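Local coordinates for protein malate dehydrogenase (Pyrococcus horikoshii, PDB 1V9N) that catalyses the reversible, NAD-dependent oxidation of (S)-malate to oxaloacetate as a homodimeric enzyme of the LDH2/MDH2 oxidoreductase family, at residues Arg103-Ala108 with Leu136-Glu141; Gly132-Met137 with Gly145-Asn150; Ala171-Thr176 with Pro180-Met185. All coordinates share one frame; numbering follows the deposited sequence.

Contact 1 (Arg103-Ala108 with Leu136-Glu141); sequences RSMKLA and LMAAEE
Two neighbouring helices of the alpha/beta fold, 97-115 and 132-139, meet here through Met105 and Lys106 of the first and Met137 and Ala138 of the second. Both methionines are present as selenomethionine. Their side chains reach into the gap between the helices and run past one another in opposing directions, so that they touch alongside: Met105 CG lies 4.0 Å from Met137 CB and equally far from Met137 SE. Met105 has its CG anti to the backbone N (chi1 -179°), then bends at chi2 and chi3. The bends carry SE past Met137 to the methyl of the next residue, with Met105 SE 4.5 Å from Ala138 CB. The two helices lie on the same face of the mixed sheet, and Met105 fills the angle between helix and strand as well, since it also packs on Phe282 and Val284 of strand 278-285. Nearer the solvent the partner changes. The aliphatic part of Lys106 crosses the end of Met137 roughly at right angles, and Met137 CE sits 3.6 Å from Lys106 CE and 3.9 Å from Lys106 CG. A turn at chi3 (65°) brings that methyl against the lysine chain, while Tyr102, one turn earlier on helix 97-115, also touches Met137. The contact is apolar throughout, with no hydrogen bond across it. Lys106 NZ and Glu141 OE2 stay 5.3 Å apart, a separation at which the opposite charges could attract only loosely, and Glu141 OE1 instead has a long, weak ion pair with Lys113.

Contact 2 (Gly132-Met137 with Gly145-Asn150); sequences GYYALM and GISMTN. With NDP (NADPH dihydro-nicotinamide-adenine-dinucleotide phosphate), chain B.
Ala135 and Gly145 bring helix 132-137 and strand 145-149 together by close backbone packing: their CA atoms are 4.3 Å apart, and the axes of helix and strand approach to 6.3 Å at 159°, nearly antiparallel. Ala135 CB rests against the strand's peptide, 3.5 Å from Gly145 O. Gly145 has no side chain to bring to the helix, and a CB here would run into Ala135 O. A second group of van der Waals contacts lies further along the strand. Ser147 points at the helix and its CB packs 4.2 Å from Ala135 N, while Tyr134 CB sits 3.9 Å from Ser147 OG. With CG beside its own backbone N (chi1 -51°), Tyr134 swings its ring off beyond this meeting point, and Tyr133 CD2 lies over one face of that ring, near its rim, 3.5 Å above the plane. No hydrogen bond joins the two segments; the polar ends are satisfied by a third party, Tyr128. Its OH is hydrogen-bonded to Ser147 OG, its backbone O to Tyr134 OH, and its ring stacks with that of Tyr134, so one loop residue secures both buried hydroxyls. Contact with the cofactor is by van der Waals touch: Thr149 CG2 lies 3.9 Å from NDP N7N, the amide nitrogen of the nicotinamide. Thr149 OG1 is hydrogen-bonded instead to His280 ND1 and Cys279 O, which fixes the side chain's rotation and with it the methyl at the carboxamide. A helix lying antiparallel on the strand that follows it is the second half of a beta-alpha-beta crossover, here between the parallel strands 117-125 and 144-149, with antiparallel strand 278-285 between them.

Contact 3 (Ala171-Thr176 with Pro180-Met185); sequences ALAAPT and PFLLDM. With NDP (NADPH dihydro-nicotinamide-adenine-dinucleotide phosphate), chain B.
Leu172 with Leu183 and Ala174 with Phe181 are the hydrogen-bonded pairs of an antiparallel ladder whose strand axes run 4.6 Å apart at 175°. This is the beta hairpin 170-174/181-185 at one margin of the mixed sheet. Its bonds include Leu183 N to Leu172 O at 2.9 Å (164° at the hydrogen) and Phe181 N to Ala174 O at 2.8 Å. Leu172, Ala174, Phe181 and Leu183 share the face that meets the second subunit. There Phe181, its CG anti to the backbone N (chi1 164°), leans its ring forward along its strand, diagonally across to Leu172, and Phe181 CD2 lies 4.0 Å from Leu172 CD2. With an alanine here, Leu172 CD2 and Ile254 of the second subunit would probably lose the ring they pack on, opening a gap at the dimer interface. On the reverse face, beneath helix 132-139, Ala173 CB meets Leu182 CD1 at 3.9 Å. Asp184, its side chain on that face, grips the cofactor: the backbone N donates to NDP O3B of the adenosine ribose at 2.9 Å, and the carboxylate meets both nicotinamide-ribose hydroxyls, OD1 in a doubtfully short 2.4 Å approach to NDP O2D, OD2 accepting from NDP O3D at 2.7 Å.

Contact 1 is partly buried and reaches the solvent through Lys106, whereas contact 2 is wholly buried and contact 3 nearly so. Helix 132-139 serves contacts 1 and 2, using Met137 against a neighbouring helix and Ala135 against the strand. Strands 144-149 and 170-174 are neighbours, so the sheet continues from contact 2 into contact 3; Ala135 O also packs on Ala173 CB, placing the helix over both. Chemistry follows position: long selenomethionine and lysine chains between helices, small residues where helix meets strand, backbone hydrogen bonds within the sheet. Contacts 2 and 3 touch the same NADPH, at the carboxamide and the riboses respectively, and a weak hydrogen bond from Gly132 N to Asp184 OD2 ties them together.

Contact 1 (Arg103-Ala108 with Leu136-Glu141)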
loop_
_atom_site.group_PDB
_atom_site.type_symbol
_atom_site.label_atom_id
_atom_site.label_comp_id
_atom_site.label_asym_id
_atom_site.label_seq_id
_atom_site.Cartn_x
_atom_site.Cartn_y
_atom_site.Cartn_z
ATOM N N ARG A 103 -22.055 6.064 0.457
ATOM C CA ARG A 103 -22.497 6.460 1.796
ATOM C C ARG A 103 -21.387 6.292 2.824
ATOM O O ARG A 103 -21.257 7.102 3.749
ATOM C CB ARG A 103 -23.723 5.640 2.228
ATOM C CG ARG A 103 -24.938 5.819 1.330
ATOM C CD ARG A 103 -25.423 7.262 1.324
ATOM N NE ARG A 103 -26.333 7.522 0.209
ATOM C CZ ARG A 103 -26.823 8.719 -0.099
ATOM N NH1 ARG A 103 -26.496 9.781 0.629
ATOM N NH2 ARG A 103 -27.635 8.856 -1.142
ATOM N N SER A 104 -20.590 5.239 2.668
ATOM C CA SER A 104 -19.486 4.990 3.585
ATOM C C SER A 104 -18.424 6.082 3.460
ATOM O O SER A 104 -17.905 6.568 4.464
ATOM C CB SER A 104 -18.843 3.630 3.301
ATOM O OG SER A 104 -19.708 2.570 3.652
HETATM N N MSE A 105 -18.102 6.469 2.229
HETATM C CA MSE A 105 -17.092 7.500 2.018
HETATM C C MSE A 105 -17.598 8.865 2.481
HETATM O O MSE A 105 -16.830 9.655 3.016
HETATM C CB MSE A 105 -16.670 7.560 0.543
HETATM C CG MSE A 105 -15.587 8.600 0.254
HETATM SE SE MSE A 105 -14.016 8.463 1.423
HETATM C CE MSE A 105 -12.897 7.340 0.321
ATOM N N LYS A 106 -18.883 9.142 2.267
ATOM C CA LYS A 106 -19.470 10.406 2.713
ATOM C C LYS A 106 -19.326 10.511 4.233
ATOM O O LYS A 106 -19.027 11.576 4.762
ATOM C CB LYS A 106 -20.958 10.481 2.344
ATOM C CG LYS A 106 -21.243 10.878 0.905
ATOM C CD LYS A 106 -20.807 12.317 0.640
ATOM C CE LYS A 106 -21.106 12.740 -0.794
ATOM N NZ LYS A 106 -20.769 14.176 -1.046
ATOM N N LEU A 107 -19.535 9.400 4.933
ATOM C CA LEU A 107 -19.416 9.390 6.390
ATOM C C LEU A 107 -17.964 9.585 6.826
ATOM O O LEU A 107 -17.691 10.285 7.802
ATOM C CB LEU A 107 -19.957 8.078 6.969
ATOM C CG LEU A 107 -19.840 7.922 8.489
ATOM C CD1 LEU A 107 -20.683 8.994 9.188
ATOM C CD2 LEU A 107 -20.307 6.529 8.894
ATOM N N ALA A 108 -17.034 8.961 6.108
ATOM C CA ALA A 108 -15.618 9.105 6.437
ATOM C C ALA A 108 -15.195 10.572 6.271
ATOM O O ALA A 108 -14.465 11.111 7.098
ATOM C CB ALA A 108 -14.775 8.205 5.532
ATOM N N LEU A 136 -11.377 9.740 -4.859
ATOM C CA LEU A 136 -11.547 11.059 -5.475
ATOM C C LEU A 136 -12.573 11.921 -4.764
ATOM O O LEU A 136 -12.450 13.149 -4.729
ATOM C CB LEU A 136 -11.944 10.926 -6.949
ATOM C CG LEU A 136 -10.802 10.800 -7.960
ATOM C CD1 LEU A 136 -11.382 10.647 -9.364
ATOM C CD2 LEU A 136 -9.907 12.042 -7.886
HETATM N N MSE A 137 -13.589 11.281 -4.201
HETATM C CA MSE A 137 -14.622 12.004 -3.480
HETATM C C MSE A 137 -14.008 12.856 -2.378
HETATM O O MSE A 137 -14.401 14.010 -2.179
HETATM C CB MSE A 137 -15.632 11.023 -2.877
HETATM C CG MSE A 137 -16.530 10.351 -3.913
HETATM SE SE MSE A 137 -17.707 9.030 -3.120
HETATM C CE MSE A 137 -18.789 10.206 -2.030
ATOM N N ALA A 138 -13.040 12.292 -1.663
ATOM C CA ALA A 138 -12.385 13.014 -0.582
ATOM C C ALA A 138 -11.470 14.121 -1.117
ATOM O O ALA A 138 -11.447 15.227 -0.579
ATOM C CB ALA A 138 -11.589 12.046 0.288
ATOM N N ALA A 139 -10.725 13.826 -2.175
ATOM C CA ALA A 139 -9.824 14.816 -2.754
ATOM C C ALA A 139 -10.584 16.048 -3.241
ATOM O O ALA A 139 -10.107 17.175 -3.090
ATOM C CB ALA A 139 -9.025 14.201 -3.903
ATOM N N GLU A 140 -11.762 15.835 -3.825
ATOM C CA GLU A 140 -12.570 16.948 -4.317
ATOM C C GLU A 140 -13.090 17.779 -3.147
ATOM O O GLU A 140 -13.631 18.869 -3.335
ATOM C CB GLU A 140 -13.748 16.444 -5.157
ATOM C CG GLU A 140 -13.360 15.726 -6.452
ATOM C CD GLU A 140 -12.521 16.582 -7.400
ATOM O OE1 GLU A 140 -12.434 17.810 -7.189
ATOM O OE2 GLU A 140 -11.952 16.025 -8.370
ATOM N N GLU A 141 -12.927 17.254 -1.936
ATOM C CA GLU A 141 -13.352 17.963 -0.737
ATOM C C GLU A 141 -12.145 18.595 -0.039
ATOM O O GLU A 141 -12.274 19.145 1.048
ATOM C CB GLU A 141 -14.069 17.010 0.224
ATOM C CG GLU A 141 -15.382 16.468 -0.311
ATOM C CD GLU A 141 -16.418 17.556 -0.514
ATOM O OE1 GLU A 141 -16.742 18.257 0.467
ATOM O OE2 GLU A 141 -16.911 17.708 -1.653
#

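Contact 2 (Gly132-Met137 with Gly145-Asn150)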
loop_
_atom_site.group_PDB
_atom_site.type_symbol
_atom_site.label_atom_id
_atom_site.label_comp_id
_atom_site.label_asym_id
_atom_site.label_seq_id
_atom_site.Cartn_x
_atom_site.Cartn_y
_atom_site.Cartn_z
ATOM N N GLY A 132 -10.718 4.143 -7.237
ATOM C CA GLY A 132 -10.390 5.559 -7.322
ATOM C C GLY A 132 -11.594 6.478 -7.238
ATOM O O GLY A 132 -11.477 7.643 -6.852
ATOM N N TYR A 133 -12.759 5.963 -7.609
ATOM C CA TYR A 133 -13.981 6.750 -7.559
ATOM C C TYR A 133 -14.259 7.274 -6.147
ATOM O O TYR A 133 -14.665 8.422 -5.970
ATOM C CB TYR A 133 -15.166 5.903 -8.031
ATOM C CG TYR A 133 -16.510 6.582 -7.896
ATOM C CD1 TYR A 133 -16.968 7.480 -8.865
ATOM C CD2 TYR A 133 -17.323 6.331 -6.793
ATOM C CE1 TYR A 133 -18.211 8.104 -8.737
ATOM C CE2 TYR A 133 -18.560 6.948 -6.651
ATOM C CZ TYR A 133 -18.999 7.830 -7.622
ATOM O OH TYR A 133 -20.227 8.427 -7.470
ATOM N N TYR A 134 -14.048 6.430 -5.141
ATOM C CA TYR A 134 -14.305 6.821 -3.753
ATOM C C TYR A 134 -13.174 7.690 -3.204
ATOM O O TYR A 134 -13.417 8.650 -2.472
ATOM C CB TYR A 134 -14.503 5.559 -2.902
ATOM C CG TYR A 134 -15.530 4.640 -3.527
ATOM C CD1 TYR A 134 -16.899 4.863 -3.353
ATOM C CD2 TYR A 134 -15.139 3.636 -4.406
ATOM C CE1 TYR A 134 -17.850 4.112 -4.053
ATOM C CE2 TYR A 134 -16.078 2.882 -5.111
ATOM C CZ TYR A 134 -17.425 3.127 -4.935
ATOM O OH TYR A 134 -18.343 2.408 -5.669
ATOM N N ALA A 135 -11.937 7.370 -3.567
ATOM C CA ALA A 135 -10.810 8.168 -3.093
ATOM C C ALA A 135 -10.953 9.598 -3.602
ATOM O O ALA A 135 -10.686 10.550 -2.868
ATOM C CB ALA A 135 -9.486 7.572 -3.572
ATOM N N LEU A 136 -11.377 9.740 -4.859
ATOM C CA LEU A 136 -11.547 11.059 -5.475
ATOM C C LEU A 136 -12.573 11.921 -4.764
ATOM O O LEU A 136 -12.450 13.149 -4.729
ATOM C CB LEU A 136 -11.944 10.926 -6.949
ATOM C CG LEU A 136 -10.802 10.800 -7.960
ATOM C CD1 LEU A 136 -11.382 10.647 -9.364
ATOM C CD2 LEU A 136 -9.907 12.042 -7.886
HETATM N N MSE A 137 -13.589 11.281 -4.201
HETATM C CA MSE A 137 -14.622 12.004 -3.480
HETATM C C MSE A 137 -14.008 12.856 -2.378
HETATM O O MSE A 137 -14.401 14.010 -2.179
HETATM C CB MSE A 137 -15.632 11.023 -2.877
HETATM C CG MSE A 137 -16.530 10.351 -3.913
HETATM SE SE MSE A 137 -17.707 9.030 -3.120
HETATM C CE MSE A 137 -18.789 10.206 -2.030
ATOM N N GLY A 145 -7.882 10.909 0.292
ATOM C CA GLY A 145 -8.806 9.799 0.348
ATOM C C GLY A 145 -8.120 8.502 -0.022
ATOM O O GLY A 145 -7.335 8.446 -0.977
ATOM N N ILE A 146 -8.401 7.466 0.761
ATOM C CA ILE A 146 -7.852 6.138 0.514
ATOM C C ILE A 146 -9.004 5.147 0.493
ATOM O O ILE A 146 -9.879 5.179 1.368
ATOM C CB ILE A 146 -6.868 5.698 1.614
ATOM C CG1 ILE A 146 -5.603 6.556 1.560
ATOM C CG2 ILE A 146 -6.527 4.216 1.439
ATOM C CD1 ILE A 146 -4.674 6.340 2.735
ATOM N N SER A 147 -9.022 4.286 -0.519
ATOM C CA SER A 147 -10.061 3.275 -0.613
ATOM C C SER A 147 -9.491 1.952 -1.092
ATOM O O SER A 147 -8.584 1.918 -1.917
ATOM C CB SER A 147 -11.176 3.717 -1.555
ATOM O OG SER A 147 -12.229 2.770 -1.518
HETATM N N MSE A 148 -10.033 0.863 -0.555
HETATM C CA MSE A 148 -9.611 -0.484 -0.909
HETATM C C MSE A 148 -10.850 -1.360 -0.878
HETATM O O MSE A 148 -11.867 -0.997 -0.272
HETATM C CB MSE A 148 -8.631 -1.050 0.124
HETATM C CG MSE A 148 -7.363 -0.260 0.356
HETATM SE SE MSE A 148 -6.416 -0.998 1.902
HETATM C CE MSE A 148 -5.303 0.542 2.303
ATOM N N THR A 149 -10.748 -2.520 -1.517
ATOM C CA THR A 149 -11.839 -3.480 -1.555
ATOM C C THR A 149 -11.260 -4.850 -1.884
ATOM O O THR A 149 -10.267 -4.957 -2.603
ATOM C CB THR A 149 -12.879 -3.118 -2.644
ATOM O OG1 THR A 149 -13.962 -4.055 -2.595
ATOM C CG2 THR A 149 -12.247 -3.163 -4.038
ATOM N N ASN A 150 -11.856 -5.902 -1.336
ATOM C CA ASN A 150 -11.384 -7.232 -1.656
ATOM C C ASN A 150 -12.267 -7.694 -2.812
ATOM O O ASN A 150 -13.114 -6.929 -3.296
ATOM C CB ASN A 150 -11.475 -8.171 -0.441
ATOM C CG ASN A 150 -12.879 -8.323 0.092
ATOM O OD1 ASN A 150 -13.844 -7.844 -0.501
ATOM N ND2 ASN A 150 -13.003 -9.007 1.219
HETATM P PA NDP B . -3.369 0.531 -14.198
HETATM O O1A NDP B . -4.191 0.916 -15.320
HETATM O O2A NDP B . -2.109 -0.280 -14.337
HETATM O O5B NDP B . -3.025 1.905 -13.371
HETATM C C5B NDP B . -2.239 1.878 -12.164
HETATM C C4B NDP B . -2.174 3.339 -11.682
HETATM O O4B NDP B . -0.948 3.849 -12.236
HETATM C C3B NDP B . -3.256 4.288 -12.117
HETATM O O3B NDP B . -3.537 5.187 -11.002
HETATM C C2B NDP B . -2.725 5.044 -13.284
HETATM O O2B NDP B . -3.291 6.338 -13.554
HETATM C C1B NDP B . -1.258 5.023 -12.986
HETATM N N9A NDP B . -0.370 4.966 -14.180
HETATM C C8A NDP B . -0.541 4.253 -15.401
HETATM N N7A NDP B . 0.482 4.441 -16.203
HETATM C C5A NDP B . 1.347 5.269 -15.547
HETATM C C6A NDP B . 2.623 5.843 -15.849
HETATM N N6A NDP B . 3.217 5.581 -17.019
HETATM N N1A NDP B . 3.242 6.663 -14.931
HETATM C C2A NDP B . 2.643 6.934 -13.726
HETATM N N3A NDP B . 1.447 6.439 -13.346
HETATM C C4A NDP B . 0.842 5.606 -14.308
HETATM O O3 NDP B . -4.179 -0.173 -13.049
HETATM P PN NDP B . -5.000 -1.510 -12.819
HETATM O O1N NDP B . -4.309 -2.202 -11.735
HETATM O O2N NDP B . -4.988 -2.148 -14.179
HETATM O O5D NDP B . -6.422 -0.927 -12.409
HETATM C C5D NDP B . -7.671 -1.447 -12.945
HETATM C C4D NDP B . -8.900 -0.667 -12.339
HETATM O O4D NDP B . -9.794 -1.646 -11.844
HETATM C C3D NDP B . -8.617 0.273 -11.140
HETATM O O3D NDP B . -9.378 1.473 -11.329
HETATM C C2D NDP B . -9.011 -0.516 -9.904
HETATM O O2D NDP B . -9.409 0.334 -8.849
HETATM C C1D NDP B . -10.134 -1.421 -10.474
HETATM N N1N NDP B . -10.262 -2.737 -9.792
HETATM C C2N NDP B . -11.473 -2.963 -9.079
HETATM C C3N NDP B . -11.612 -4.252 -8.416
HETATM C C7N NDP B . -12.840 -4.551 -7.673
HETATM O O7N NDP B . -13.035 -5.625 -7.090
HETATM N N7N NDP B . -13.838 -3.629 -7.594
HETATM C C4N NDP B . -10.542 -5.192 -8.528
HETATM C C5N NDP B . -9.366 -4.946 -9.225
HETATM C C6N NDP B . -9.222 -3.718 -9.866
HETATM P P2B NDP B . -4.360 6.661 -14.634
HETATM O O1X NDP B . -3.863 7.930 -15.191
HETATM O O2X NDP B . -5.699 6.832 -13.991
HETATM O O3X NDP B . -4.392 5.549 -15.678
#

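Contact 3 (Ala171-Thr176 with Pro180-Met185)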
loop_
_atom_site.group_PDB
_atom_site.type_symbol
_atom_site.label_atom_id
_atom_site.label_comp_id
_atom_site.label_asym_id
_atom_site.label_seq_id
_atom_site.Cartn_x
_atom_site.Cartn_y
_atom_site.Cartn_z
ATOM N N ALA A 171 -6.371 2.567 -3.656
ATOM C CA ALA A 171 -6.460 3.869 -4.294
ATOM C C ALA A 171 -6.219 4.997 -3.301
ATOM O O ALA A 171 -6.682 4.940 -2.160
ATOM C CB ALA A 171 -7.827 4.040 -4.950
ATOM N N LEU A 172 -5.475 6.008 -3.741
ATOM C CA LEU A 172 -5.202 7.183 -2.933
ATOM C C LEU A 172 -5.316 8.405 -3.824
ATOM O O LEU A 172 -4.708 8.475 -4.897
ATOM C CB LEU A 172 -3.801 7.139 -2.303
ATOM C CG LEU A 172 -3.507 8.324 -1.359
ATOM C CD1 LEU A 172 -2.479 7.906 -0.326
ATOM C CD2 LEU A 172 -3.022 9.540 -2.149
ATOM N N ALA A 173 -6.111 9.366 -3.377
ATOM C CA ALA A 173 -6.299 10.598 -4.120
ATOM C C ALA A 173 -5.949 11.750 -3.192
ATOM O O ALA A 173 -6.272 11.720 -2.005
ATOM C CB ALA A 173 -7.746 10.716 -4.585
ATOM N N ALA A 174 -5.267 12.752 -3.726
ATOM C CA ALA A 174 -4.903 13.919 -2.938
ATOM C C ALA A 174 -5.099 15.152 -3.811
ATOM O O ALA A 174 -4.845 15.110 -5.011
ATOM C CB ALA A 174 -3.454 13.820 -2.489
ATOM N N PRO A 175 -5.568 16.261 -3.226
ATOM C CA PRO A 175 -5.764 17.466 -4.034
ATOM C C PRO A 175 -4.426 18.130 -4.382
ATOM O O PRO A 175 -3.444 17.993 -3.646
ATOM C CB PRO A 175 -6.632 18.344 -3.134
ATOM C CG PRO A 175 -6.163 17.978 -1.765
ATOM C CD PRO A 175 -6.019 16.472 -1.837
ATOM N N THR A 176 -4.388 18.824 -5.517
ATOM C CA THR A 176 -3.181 19.530 -5.942
ATOM C C THR A 176 -3.600 20.918 -6.432
ATOM O O THR A 176 -4.772 21.298 -6.319
ATOM C CB THR A 176 -2.457 18.805 -7.106
ATOM O OG1 THR A 176 -3.147 19.063 -8.331
ATOM C CG2 THR A 176 -2.408 17.291 -6.868
ATOM N N PRO A 180 -6.542 16.417 -9.117
ATOM C CA PRO A 180 -6.107 15.534 -8.034
ATOM C C PRO A 180 -5.109 14.459 -8.443
ATOM O O PRO A 180 -5.152 13.932 -9.561
ATOM C CB PRO A 180 -7.416 14.912 -7.543
ATOM C CG PRO A 180 -8.439 15.966 -7.854
ATOM C CD PRO A 180 -8.012 16.431 -9.226
ATOM N N PHE A 181 -4.195 14.154 -7.529
ATOM C CA PHE A 181 -3.245 13.083 -7.740
ATOM C C PHE A 181 -4.155 11.873 -7.534
ATOM O O PHE A 181 -4.987 11.881 -6.626
ATOM C CB PHE A 181 -2.171 13.103 -6.654
ATOM C CG PHE A 181 -1.387 11.835 -6.559
ATOM C CD1 PHE A 181 -0.261 11.636 -7.353
ATOM C CD2 PHE A 181 -1.789 10.820 -5.691
ATOM C CE1 PHE A 181 0.458 10.438 -7.282
ATOM C CE2 PHE A 181 -1.086 9.624 -5.613
ATOM C CZ PHE A 181 0.042 9.429 -6.408
ATOM N N LEU A 182 -4.022 10.844 -8.358
ATOM C CA LEU A 182 -4.881 9.680 -8.194
ATOM C C LEU A 182 -4.225 8.357 -8.539
ATOM O O LEU A 182 -4.029 8.030 -9.710
ATOM C CB LEU A 182 -6.159 9.837 -9.028
ATOM C CG LEU A 182 -7.106 8.623 -9.078
ATOM C CD1 LEU A 182 -7.615 8.280 -7.674
ATOM C CD2 LEU A 182 -8.274 8.930 -10.026
ATOM N N LEU A 183 -3.863 7.614 -7.502
ATOM C CA LEU A 183 -3.288 6.293 -7.675
ATOM C C LEU A 183 -4.491 5.370 -7.519
ATOM O O LEU A 183 -5.284 5.534 -6.592
ATOM C CB LEU A 183 -2.263 5.996 -6.578
ATOM C CG LEU A 183 -1.741 4.553 -6.479
ATOM C CD1 LEU A 183 -1.034 4.170 -7.780
ATOM C CD2 LEU A 183 -0.781 4.434 -5.302
ATOM N N ASP A 184 -4.643 4.428 -8.439
ATOM C CA ASP A 184 -5.743 3.472 -8.379
ATOM C C ASP A 184 -5.217 2.233 -9.084
ATOM O O ASP A 184 -5.162 2.188 -10.308
ATOM C CB ASP A 184 -6.988 4.023 -9.087
ATOM C CG ASP A 184 -8.205 3.147 -8.870
ATOM O OD1 ASP A 184 -8.072 2.149 -8.125
ATOM O OD2 ASP A 184 -9.281 3.446 -9.432
HETATM N N MSE A 185 -4.843 1.226 -8.298
HETATM C CA MSE A 185 -4.234 0.014 -8.836
HETATM C C MSE A 185 -4.632 -1.296 -8.170
HETATM O O MSE A 185 -4.829 -1.358 -6.955
HETATM C CB MSE A 185 -2.719 0.146 -8.695
HETATM C CG MSE A 185 -2.344 0.514 -7.254
HETATM SE SE MSE A 185 -0.505 0.351 -6.721
HETATM C CE MSE A 185 -0.527 -1.501 -6.155
HETATM P PA NDP B . -3.369 0.531 -14.198
HETATM O O1A NDP B . -4.191 0.916 -15.320
HETATM O O2A NDP B . -2.109 -0.280 -14.337
HETATM O O5B NDP B . -3.025 1.905 -13.371
HETATM C C5B NDP B . -2.239 1.878 -12.164
HETATM C C4B NDP B . -2.174 3.339 -11.682
HETATM O O4B NDP B . -0.948 3.849 -12.236
HETATM C C3B NDP B . -3.256 4.288 -12.117
HETATM O O3B NDP B . -3.537 5.187 -11.002
HETATM C C2B NDP B . -2.725 5.044 -13.284
HETATM O O2B NDP B . -3.291 6.338 -13.554
HETATM C C1B NDP B . -1.258 5.023 -12.986
HETATM N N9A NDP B . -0.370 4.966 -14.180
HETATM C C8A NDP B . -0.541 4.253 -15.401
HETATM N N7A NDP B . 0.482 4.441 -16.203
HETATM C C5A NDP B . 1.347 5.269 -15.547
HETATM C C6A NDP B . 2.623 5.843 -15.849
HETATM N N6A NDP B . 3.217 5.581 -17.019
HETATM N N1A NDP B . 3.242 6.663 -14.931
HETATM C C2A NDP B . 2.643 6.934 -13.726
HETATM N N3A NDP B . 1.447 6.439 -13.346
HETATM C C4A NDP B . 0.842 5.606 -14.308
HETATM O O3 NDP B . -4.179 -0.173 -13.049
HETATM P PN NDP B . -5.000 -1.510 -12.819
HETATM O O1N NDP B . -4.309 -2.202 -11.735
HETATM O O2N NDP B . -4.988 -2.148 -14.179
HETATM O O5D NDP B . -6.422 -0.927 -12.409
HETATM C C5D NDP B . -7.671 -1.447 -12.945
HETATM C C4D NDP B . -8.900 -0.667 -12.339
HETATM O O4D NDP B . -9.794 -1.646 -11.844
HETATM C C3D NDP B . -8.617 0.273 -11.140
HETATM O O3D NDP B . -9.378 1.473 -11.329
HETATM C C2D NDP B . -9.011 -0.516 -9.904
HETATM O O2D NDP B . -9.409 0.334 -8.849
HETATM C C1D NDP B . -10.134 -1.421 -10.474
HETATM N N1N NDP B . -10.262 -2.737 -9.792
HETATM C C2N NDP B . -11.473 -2.963 -9.079
HETATM C C3N NDP B . -11.612 -4.252 -8.416
HETATM C C7N NDP B . -12.840 -4.551 -7.673
HETATM O O7N NDP B . -13.035 -5.625 -7.090
HETATM N N7N NDP B . -13.838 -3.629 -7.594
HETATM C C4N NDP B . -10.542 -5.192 -8.528
HETATM C C5N NDP B . -9.366 -4.946 -9.225
HETATM C C6N NDP B . -9.222 -3.718 -9.866
HETATM P P2B NDP B . -4.360 6.661 -14.634
HETATM O O1X NDP B . -3.863 7.930 -15.191
HETATM O O2X NDP B . -5.699 6.832 -13.991
HETATM O O3X NDP B . -4.392 5.549 -15.678
#